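Long-range contact in BtGH115A (Bacteroides thetaiotaomicron, PDB 5BY3), which is a family GH115 4-O-methyl-alpha-glucuronidase with specificity for decorated arabinogalactans: residues K92-V100 and F152-R163. Numbering follows the deposited sequence.
Sequences KKQAFMLAV and FRELQSPSVEYR
Gln94 OE1 is held by both terminal nitrogens of the Arg163 guanidinium, NH1 at 2.8 Å and NH2 at 3.0 Å. The oxygen lies in the guanidinium plane, and the amide is nearly coplanar with it. On the other branch of the same amide, Gln94 NE2 gives an almost straight bond (175°) to Glu161 O, 2.8 Å away, meeting that carbonyl in its plane on a lone pair. The rest of the Gln94 chain runs extended past Pro158, whose CG packs on CB. A leucine here would probably leave Arg163 without the oxygen that both its terminal nitrogens grip, and Glu161 O with Asn209 but not the amide. Alongside, Lys93 lays its CD against Glu161 CG and bonds Pro158 O through NZ (3.1 Å) from above the carbonyl plane; a water links the same NZ to Ser159 O.

This polar cluster sits where the chain leaves the N-terminal mixed sheet for 162-166, a strand of the parallel eight-stranded sheet of the TIM-barrel-type catalytic domain. Just before it, 155-156 forms an edge strand of the mixed sheet, antiparallel to 96-100. Phe96 N bonds Gln156 O at 3.0 Å, and Gln156 N returns a bond to Phe96 O at 2.8 Å; one more backbone bond, Leu98 N to Glu154 O, follows beyond 155-156. The Phe96 ring lies alongside Gln156 and takes its CB over one face, while Trp452 and Tyr118 also touch it. Selenomethionine Met97 and Leu155 project from the other face of the sheet, Met97 CE meeting Leu155 CD1 at 3.5 Å. Farther along, Leu98 CD1 approaches the edge of the Phe152 ring, at CE1.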
ATOM      1  N   LYS A  92      18.018   9.181 -20.381  1.00 80.74           N
ATOM      2  CA  LYS A  92      16.640   8.917 -19.895  1.00 79.93           C
ATOM      3  C   LYS A  92      16.610   7.887 -18.746  1.00 76.41           C
ATOM      4  O   LYS A  92      17.497   7.036 -18.644  1.00 73.50           O
ATOM      5  CB  LYS A  92      15.753   8.447 -21.054  1.00 71.76           C
ATOM      6  CG  LYS A  92      14.395   9.100 -21.075  1.00 70.37           C
ATOM      7  CD  LYS A  92      13.455   8.375 -22.013  1.00 71.61           C
ATOM      8  CE  LYS A  92      12.026   8.851 -21.788  1.00 82.93           C
ATOM      9  NZ  LYS A  92      11.035   8.140 -22.643  1.00 92.15           N
ATOM     10  N   LYS A  93      15.596   7.960 -17.888  1.00 71.74           N
ATOM     11  CA  LYS A  93      15.636   7.215 -16.619  1.00 73.46           C
ATOM     12  C   LYS A  93      14.883   5.863 -16.629  1.00 65.47           C
ATOM     13  O   LYS A  93      13.697   5.808 -16.941  1.00 59.46           O
ATOM     14  CB  LYS A  93      15.193   8.114 -15.444  1.00 84.74           C
ATOM     15  CG  LYS A  93      13.798   8.761 -15.564  1.00 91.50           C
ATOM     16  CD  LYS A  93      13.087   8.808 -14.204  1.00 87.69           C
ATOM     17  CE  LYS A  93      11.728   9.491 -14.266  1.00 88.14           C
ATOM     18  NZ  LYS A  93      10.777   8.965 -13.244  1.00 83.77           N
ATOM     19  N   GLN A  94      15.606   4.783 -16.316  1.00 61.98           N
ATOM     20  CA  GLN A  94      15.052   3.429 -16.044  1.00 51.86           C
ATOM     21  C   GLN A  94      14.129   2.911 -17.172  1.00 53.26           C
ATOM     22  O   GLN A  94      13.037   2.363 -16.917  1.00 51.56           O
ATOM     23  CB  GLN A  94      14.326   3.406 -14.680  1.00 49.97           C
ATOM     24  CG  GLN A  94      15.148   3.792 -13.465  1.00 47.68           C
ATOM     25  CD  GLN A  94      14.284   3.951 -12.217  1.00 53.03           C
ATOM     26  OE1 GLN A  94      13.461   3.090 -11.910  1.00 48.78           O
ATOM     27  NE2 GLN A  94      14.453   5.072 -11.502  1.00 48.35           N
ATOM     28  N   ALA A  95      14.557   3.129 -18.413  1.00 49.94           N
ATOM     29  CA  ALA A  95      13.683   2.982 -19.574  1.00 50.14           C
ATOM     30  C   ALA A  95      14.152   1.893 -20.515  1.00 46.57           C
ATOM     31  O   ALA A  95      15.322   1.528 -20.489  1.00 51.94           O
ATOM     32  CB  ALA A  95      13.522   4.309 -20.311  1.00 46.42           C
ATOM     33  N   PHE A  96      13.223   1.356 -21.307  1.00 40.68           N
ATOM     34  CA  PHE A  96      13.532   0.339 -22.288  1.00 39.44           C
ATOM     35  C   PHE A  96      12.666   0.453 -23.520  1.00 40.97           C
ATOM     36  O   PHE A  96      11.516   0.955 -23.451  1.00 44.47           O
ATOM     37  CB  PHE A  96      13.459  -1.074 -21.700  1.00 38.52           C
ATOM     38  CG  PHE A  96      12.068  -1.487 -21.251  1.00 36.57           C
ATOM     39  CD1 PHE A  96      11.165  -2.022 -22.146  1.00 34.67           C
ATOM     40  CD2 PHE A  96      11.701  -1.397 -19.912  1.00 40.75           C
ATOM     41  CE1 PHE A  96       9.898  -2.410 -21.734  1.00 41.28           C
ATOM     42  CE2 PHE A  96      10.432  -1.803 -19.473  1.00 40.46           C
ATOM     43  CZ  PHE A  96       9.529  -2.295 -20.390  1.00 43.03           C
HETATM   44  N   MSE A  97      13.255  -0.024 -24.621  1.00 43.36           N
HETATM   45  CA  MSE A  97      12.629  -0.238 -25.906  1.00 49.09           C
HETATM   46  C   MSE A  97      12.676  -1.716 -26.203  1.00 53.90           C
HETATM   47  O   MSE A  97      13.720  -2.387 -26.044  1.00 50.73           O
HETATM   48  CB  MSE A  97      13.471   0.438 -26.961  1.00 54.19           C
HETATM   49  CG  MSE A  97      12.917   1.813 -27.295  1.00 76.62           C
HETATM   50 SE   MSE A  97      13.683   2.293 -29.039  1.00 92.08          SE
HETATM   51  CE  MSE A  97      12.476   3.745 -29.625  1.00 85.53           C
ATOM     52  N   LEU A  98      11.528  -2.245 -26.611  1.00 53.23           N
ATOM     53  CA  LEU A  98      11.458  -3.573 -27.180  1.00 51.05           C
ATOM     54  C   LEU A  98      11.110  -3.430 -28.640  1.00 52.80           C
ATOM     55  O   LEU A  98      10.180  -2.699 -28.992  1.00 54.59           O
ATOM     56  CB  LEU A  98      10.362  -4.380 -26.526  1.00 53.73           C
ATOM     57  CG  LEU A  98      10.439  -4.840 -25.094  1.00 48.25           C
ATOM     58  CD1 LEU A  98       9.240  -5.762 -24.936  1.00 52.96           C
ATOM     59  CD2 LEU A  98      11.723  -5.600 -24.879  1.00 47.74           C
ATOM     60  N   ALA A  99      11.849  -4.135 -29.493  1.00 51.41           N
ATOM     61  CA  ALA A  99      11.647  -4.049 -30.940  1.00 53.97           C
ATOM     62  C   ALA A  99      12.138  -5.338 -31.593  1.00 50.30           C
ATOM     63  O   ALA A  99      13.039  -5.988 -31.058  1.00 58.42           O
ATOM     64  CB  ALA A  99      12.413  -2.841 -31.490  1.00 51.77           C
ATOM     65  N   VAL A 100      11.558  -5.677 -32.739  1.00 45.81           N
ATOM     66  CA  VAL A 100      11.994  -6.802 -33.564  1.00 53.49           C
ATOM     67  C   VAL A 100      12.777  -6.293 -34.791  1.00 66.27           C
ATOM     68  O   VAL A 100      12.190  -5.640 -35.661  1.00 65.83           O
ATOM     69  CB  VAL A 100      10.801  -7.713 -34.011  1.00 53.05           C
ATOM     70  CG1 VAL A 100      11.315  -8.988 -34.705  1.00 45.00           C
ATOM     71  CG2 VAL A 100       9.858  -8.071 -32.833  1.00 40.96           C
ATOM     72  N   PHE A 152       5.952  -5.111 -33.962  1.00 67.85           N
ATOM     73  CA  PHE A 152       5.773  -4.887 -32.506  1.00 67.17           C
ATOM     74  C   PHE A 152       6.900  -4.014 -31.938  1.00 65.67           C
ATOM     75  O   PHE A 152       8.068  -4.312 -32.192  1.00 64.82           O
ATOM     76  CB  PHE A 152       5.698  -6.237 -31.750  1.00 64.64           C
ATOM     77  CG  PHE A 152       5.714  -6.105 -30.240  1.00 55.38           C
ATOM     78  CD1 PHE A 152       6.926  -6.023 -29.539  1.00 55.58           C
ATOM     79  CD2 PHE A 152       4.515  -6.058 -29.517  1.00 58.42           C
ATOM     80  CE1 PHE A 152       6.942  -5.883 -28.154  1.00 58.64           C
ATOM     81  CE2 PHE A 152       4.523  -5.922 -28.127  1.00 61.10           C
ATOM     82  CZ  PHE A 152       5.738  -5.828 -27.444  1.00 59.98           C
ATOM     83  N   ARG A 153       6.559  -2.984 -31.143  1.00 66.70           N
ATOM     84  CA  ARG A 153       7.535  -1.915 -30.832  1.00 74.62           C
ATOM     85  C   ARG A 153       7.611  -1.242 -29.420  1.00 74.57           C
ATOM     86  O   ARG A 153       8.531  -0.442 -29.195  1.00 92.04           O
ATOM     87  CB  ARG A 153       7.548  -0.847 -31.976  1.00 79.53           C
ATOM     88  CG  ARG A 153       8.799   0.040 -32.065  1.00 85.32           C
ATOM     89  CD  ARG A 153       9.189   0.356 -33.499  1.00 97.86           C
ATOM     90  NE  ARG A 153       9.885  -0.774 -34.132  1.00100.45           N
ATOM     91  CZ  ARG A 153      11.105  -0.737 -34.677  1.00 92.43           C
ATOM     92  NH1 ARG A 153      11.818   0.389 -34.704  1.00 85.97           N
ATOM     93  NH2 ARG A 153      11.610  -1.845 -35.209  1.00 84.33           N
ATOM     94  N   GLU A 154       6.697  -1.535 -28.495  1.00 57.67           N
ATOM     95  CA  GLU A 154       6.780  -1.058 -27.074  1.00 58.27           C
ATOM     96  C   GLU A 154       7.968  -0.202 -26.552  1.00 50.77           C
ATOM     97  O   GLU A 154       9.141  -0.558 -26.692  1.00 53.04           O
ATOM     98  CB  GLU A 154       6.615  -2.255 -26.116  1.00 66.38           C
ATOM     99  CG  GLU A 154       5.964  -1.924 -24.766  1.00 76.90           C
ATOM    100  CD  GLU A 154       4.463  -1.577 -24.834  1.00 83.22           C
ATOM    101  OE1 GLU A 154       3.779  -1.816 -25.867  1.00 91.48           O
ATOM    102  OE2 GLU A 154       3.950  -1.069 -23.818  1.00 82.09           O
ATOM    103  N   LEU A 155       7.648   0.899 -25.892  1.00 52.64           N
ATOM    104  CA  LEU A 155       8.640   1.718 -25.141  1.00 58.80           C
ATOM    105  C   LEU A 155       8.115   2.006 -23.722  1.00 59.19           C
ATOM    106  O   LEU A 155       6.947   2.392 -23.553  1.00 52.60           O
ATOM    107  CB  LEU A 155       8.891   3.036 -25.885  1.00 62.97           C
ATOM    108  CG  LEU A 155      10.081   3.942 -25.548  1.00 75.43           C
ATOM    109  CD1 LEU A 155      10.537   4.640 -26.818  1.00 72.29           C
ATOM    110  CD2 LEU A 155       9.768   4.973 -24.462  1.00 76.45           C
ATOM    111  N   GLN A 156       8.947   1.839 -22.697  1.00 54.08           N
ATOM    112  CA  GLN A 156       8.444   2.112 -21.330  1.00 52.98           C
ATOM    113  C   GLN A 156       9.437   2.868 -20.451  1.00 52.91           C
ATOM    114  O   GLN A 156      10.636   2.800 -20.698  1.00 58.24           O
ATOM    115  CB  GLN A 156       7.987   0.814 -20.631  1.00 55.71           C
ATOM    116  CG  GLN A 156       6.551   0.376 -20.920  1.00 53.78           C
ATOM    117  CD  GLN A 156       6.208  -0.990 -20.338  1.00 53.16           C
ATOM    118  OE1 GLN A 156       5.799  -1.896 -21.063  1.00 51.97           O
ATOM    119  NE2 GLN A 156       6.381  -1.147 -19.034  1.00 52.31           N
ATOM    120  N   SER A 157       8.916   3.552 -19.424  1.00 47.67           N
ATOM    121  CA  SER A 157       9.660   4.362 -18.452  1.00 47.71           C
ATOM    122  C   SER A 157       8.756   4.613 -17.238  1.00 48.01           C
ATOM    123  O   SER A 157       7.535   4.725 -17.399  1.00 53.27           O
ATOM    124  CB  SER A 157      10.050   5.722 -19.061  1.00 47.31           C
ATOM    125  OG  SER A 157       8.951   6.318 -19.743  1.00 50.46           O
ATOM    126  N   PRO A 158       9.341   4.748 -16.032  1.00 45.55           N
ATOM    127  CA  PRO A 158       8.521   4.921 -14.824  1.00 48.27           C
ATOM    128  C   PRO A 158       7.942   6.336 -14.608  1.00 51.97           C
ATOM    129  O   PRO A 158       8.646   7.353 -14.817  1.00 52.86           O
ATOM    130  CB  PRO A 158       9.501   4.553 -13.683  1.00 47.96           C
ATOM    131  CG  PRO A 158      10.821   4.922 -14.238  1.00 45.47           C
ATOM    132  CD  PRO A 158      10.765   4.556 -15.694  1.00 42.95           C
ATOM    133  N   SER A 159       6.679   6.378 -14.170  1.00 49.32           N
ATOM    134  CA  SER A 159       6.038   7.579 -13.651  1.00 43.73           C
ATOM    135  C   SER A 159       6.707   8.043 -12.336  1.00 46.39           C
ATOM    136  O   SER A 159       6.905   9.235 -12.123  1.00 46.38           O
ATOM    137  CB  SER A 159       4.570   7.309 -13.390  1.00 46.65           C
ATOM    138  OG  SER A 159       3.809   7.246 -14.587  1.00 55.17           O
ATOM    139  N   VAL A 160       7.070   7.101 -11.462  1.00 47.42           N
ATOM    140  CA  VAL A 160       7.717   7.433 -10.177  1.00 45.89           C
ATOM    141  C   VAL A 160       9.144   6.890 -10.166  1.00 48.09           C
ATOM    142  O   VAL A 160       9.388   5.740 -10.612  1.00 52.42           O
ATOM    143  CB  VAL A 160       6.843   6.988  -8.977  1.00 44.77           C
ATOM    144  CG1 VAL A 160       7.526   7.213  -7.615  1.00 40.01           C
ATOM    145  CG2 VAL A 160       5.491   7.717  -9.021  1.00 41.39           C
ATOM    146  N   GLU A 161      10.084   7.727  -9.705  1.00 46.19           N
ATOM    147  CA  GLU A 161      11.529   7.422  -9.840  1.00 45.43           C
ATOM    148  C   GLU A 161      12.034   6.332  -8.868  1.00 41.09           C
ATOM    149  O   GLU A 161      12.803   5.434  -9.272  1.00 34.75           O
ATOM    150  CB  GLU A 161      12.419   8.687  -9.779  1.00 46.11           C
ATOM    151  CG  GLU A 161      13.733   8.481 -10.537  1.00 51.94           C
ATOM    152  CD  GLU A 161      14.814   9.547 -10.355  1.00 54.92           C
ATOM    153  OE1 GLU A 161      14.590  10.566  -9.674  1.00 56.03           O
ATOM    154  OE2 GLU A 161      15.919   9.352 -10.920  1.00 61.16           O
ATOM    155  N   TYR A 162      11.585   6.409  -7.617  1.00 36.67           N
ATOM    156  CA  TYR A 162      11.879   5.367  -6.645  1.00 41.36           C
ATOM    157  C   TYR A 162      10.588   4.759  -6.091  1.00 45.72           C
ATOM    158  O   TYR A 162       9.699   5.477  -5.595  1.00 43.46           O
ATOM    159  CB  TYR A 162      12.746   5.907  -5.510  1.00 43.33           C
ATOM    160  CG  TYR A 162      14.127   6.233  -5.983  1.00 48.30           C
ATOM    161  CD1 TYR A 162      15.110   5.244  -6.031  1.00 50.37           C
ATOM    162  CD2 TYR A 162      14.451   7.518  -6.438  1.00 50.29           C
ATOM    163  CE1 TYR A 162      16.397   5.531  -6.473  1.00 50.69           C
ATOM    164  CE2 TYR A 162      15.727   7.813  -6.892  1.00 51.72           C
ATOM    165  CZ  TYR A 162      16.691   6.813  -6.894  1.00 50.94           C
ATOM    166  OH  TYR A 162      17.948   7.083  -7.329  1.00 51.64           O
ATOM    167  N   ARG A 163      10.477   3.430  -6.183  1.00 44.29           N
ATOM    168  CA  ARG A 163       9.259   2.786  -5.714  1.00 42.86           C
ATOM    169  C   ARG A 163       9.594   1.501  -5.033  1.00 40.54           C
ATOM    170  O   ARG A 163      10.444   0.724  -5.454  1.00 42.65           O
ATOM    171  CB  ARG A 163       8.225   2.644  -6.837  1.00 41.85           C
ATOM    172  CG  ARG A 163       8.820   2.103  -8.094  1.00 41.92           C
ATOM    173  CD  ARG A 163       8.463   2.758  -9.429  1.00 36.83           C
ATOM    174  NE  ARG A 163       9.262   1.903 -10.317  1.00 36.83           N
ATOM    175  CZ  ARG A 163      10.519   2.154 -10.704  1.00 41.78           C
ATOM    176  NH1 ARG A 163      11.114   3.329 -10.420  1.00 42.99           N
ATOM    177  NH2 ARG A 163      11.163   1.252 -11.433  1.00 39.30           N
TER
HETATM  178  O   HOH W   1       9.419  10.686 -11.448  1.00 40.07           O